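PDB 6RWC: chicken beta-microseminoprotein-like 3 from Gallus gallus, which is an egg-white protein of the beta-microseminoprotein (PSP-94) family whose function remains unknown. Local coordinates for residues 10-14 with 35-40. Residues are numbered along the deposited sequence; the frame is centred on the assembly and turned at random.
Sequences YGCIS and CKMNAM
Cys12 and Cys35 are joined by a disulfide, SG to SG at 2.0 Å, that ties the small two-stranded sheet formed by strands 12-14 and 17-19 to the end of strand 31-35 in the four-stranded antiparallel sheet. The two cysteines enter the bridge differently. In Cys12 the sulfur lies beside the backbone N and anti to the carbonyl carbon (chi1 -55°), whereas in Cys35 it is swung anti to the backbone N (chi1 -177°). The torsion about the S-S bond is 92°, close to the relaxed value for a disulfide, and the CA atoms of Cys12 and Cys35 stand 5.8 Å apart.

Past the turn that Lys36 N closes by bonding to Ala39 O at 3.0 Å, Met40 returns alongside the bridge. Its CB packs at 3.8 Å against Cys12 SG and at 3.9 Å against Cys12 CB. The methionine then runs extended through chi1 and chi2 along strand 12-14, which carries SD to 4.2 Å from Ser14 CB. On the other flank, the backbone of Gly11 passes the bridge, with its carbonyl C 3.9 Å from Cys35 SG.

The hairpin turn is also held to the N-terminal part of the chain, where Ser7 OG donates a hydrogen bond to Met37 O and Met40 pairs through its backbone with Arg5. Chemically the contact is thus a buried covalent link with a near-relaxed S-S torsion and thin apolar packing around it: the disulfide supplies the direct bonding between the two segments, consistent with a small, helix-free protein that relies on cross-links for stability.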
loop_
_atom_site.group_PDB
_atom_site.type_symbol
_atom_site.label_atom_id
_atom_site.label_comp_id
_atom_site.label_asym_id
_atom_site.label_seq_id
_atom_site.Cartn_x
_atom_site.Cartn_y
_atom_site.Cartn_z
ATOM N N TYR A 10 -5.792 3.834 -25.492
ATOM C CA TYR A 10 -5.861 5.209 -25.015
ATOM C C TYR A 10 -5.413 5.370 -23.569
ATOM O O TYR A 10 -5.307 6.507 -23.094
ATOM C CB TYR A 10 -7.287 5.758 -25.161
ATOM C CG TYR A 10 -7.809 5.742 -26.577
ATOM C CD1 TYR A 10 -8.683 4.751 -27.003
ATOM C CD2 TYR A 10 -7.423 6.712 -27.494
ATOM C CE1 TYR A 10 -9.161 4.727 -28.300
ATOM C CE2 TYR A 10 -7.896 6.696 -28.795
ATOM C CZ TYR A 10 -8.764 5.702 -29.191
ATOM O OH TYR A 10 -9.236 5.683 -30.484
ATOM N N GLY A 11 -5.154 4.280 -22.868
ATOM C CA GLY A 11 -4.738 4.340 -21.484
ATOM C C GLY A 11 -5.149 3.075 -20.757
ATOM O O GLY A 11 -5.361 2.035 -21.371
ATOM N N CYS A 12 -5.262 3.191 -19.435
ATOM C CA CYS A 12 -5.634 2.074 -18.571
ATOM C C CYS A 12 -7.074 2.261 -18.111
ATOM O O CYS A 12 -7.381 3.200 -17.369
ATOM C CB CYS A 12 -4.689 1.971 -17.376
ATOM S SG CYS A 12 -2.949 1.863 -17.830
ATOM N N ILE A 13 -7.952 1.362 -18.541
ATOM C CA ILE A 13 -9.363 1.415 -18.178
ATOM C C ILE A 13 -9.570 0.554 -16.940
ATOM O O ILE A 13 -9.351 -0.661 -16.973
ATOM C CB ILE A 13 -10.254 0.944 -19.335
ATOM C CG1 ILE A 13 -9.969 1.769 -20.594
ATOM C CG2 ILE A 13 -11.719 1.033 -18.938
ATOM C CD1 ILE A 13 -10.736 1.307 -21.817
ATOM N N SER A 14 -9.990 1.183 -15.843
ATOM C CA SER A 14 -10.156 0.500 -14.561
ATOM C C SER A 14 -11.548 0.819 -14.038
ATOM O O SER A 14 -11.741 1.764 -13.266
ATOM C CB SER A 14 -9.076 0.904 -13.572
ATOM O OG SER A 14 -9.261 0.256 -12.325
ATOM N N CYS A 35 -0.223 3.817 -14.669
ATOM C CA CYS A 35 -0.645 3.412 -16.003
ATOM C C CYS A 35 0.556 3.484 -16.939
ATOM O O CYS A 35 0.982 4.575 -17.332
ATOM C CB CYS A 35 -1.786 4.295 -16.500
ATOM S SG CYS A 35 -2.407 3.800 -18.109
ATOM N N LYS A 36 1.105 2.326 -17.287
ATOM C CA LYS A 36 2.216 2.228 -18.218
ATOM C C LYS A 36 1.709 1.763 -19.576
ATOM O O LYS A 36 0.599 1.237 -19.701
ATOM C CB LYS A 36 3.290 1.269 -17.691
ATOM C CG LYS A 36 3.845 1.658 -16.329
ATOM C CD LYS A 36 4.702 2.913 -16.413
ATOM C CE LYS A 36 6.013 2.636 -17.135
ATOM N NZ LYS A 36 6.844 3.866 -17.278
ATOM N N MET A 37 2.543 1.969 -20.597
ATOM C CA MET A 37 2.138 1.657 -21.965
ATOM C C MET A 37 1.768 0.188 -22.122
ATOM O O MET A 37 0.848 -0.150 -22.875
ATOM C CB MET A 37 3.254 2.028 -22.939
ATOM C CG MET A 37 3.501 3.518 -23.067
ATOM S SD MET A 37 3.147 4.113 -24.730
ATOM C CE MET A 37 3.901 5.736 -24.678
ATOM N N ASN A 38 2.472 -0.703 -21.422
ATOM C CA ASN A 38 2.170 -2.125 -21.532
ATOM C C ASN A 38 0.934 -2.503 -20.724
ATOM O O ASN A 38 0.074 -3.244 -21.217
ATOM C CB ASN A 38 3.373 -2.959 -21.089
ATOM C CG ASN A 38 4.409 -3.110 -22.184
ATOM O OD1 ASN A 38 5.570 -2.737 -22.015
ATOM N ND2 ASN A 38 3.992 -3.659 -23.319
ATOM N N ALA A 39 0.820 -2.006 -19.495
ATOM C CA ALA A 39 -0.289 -2.387 -18.630
ATOM C C ALA A 39 -0.357 -1.438 -17.443
ATOM O O ALA A 39 0.530 -0.609 -17.226
ATOM C CB ALA A 39 -0.145 -3.831 -18.144
ATOM N N MET A 40 -1.440 -1.574 -16.681
ATOM C CA MET A 40 -1.547 -0.931 -15.382
ATOM C C MET A 40 -0.892 -1.815 -14.330
ATOM O O MET A 40 -1.076 -3.036 -14.325
ATOM C CB MET A 40 -3.013 -0.682 -15.022
ATOM C CG MET A 40 -3.220 -0.076 -13.638
ATOM S SD MET A 40 -4.960 0.078 -13.176
ATOM C CE MET A 40 -5.446 -1.643 -13.081
#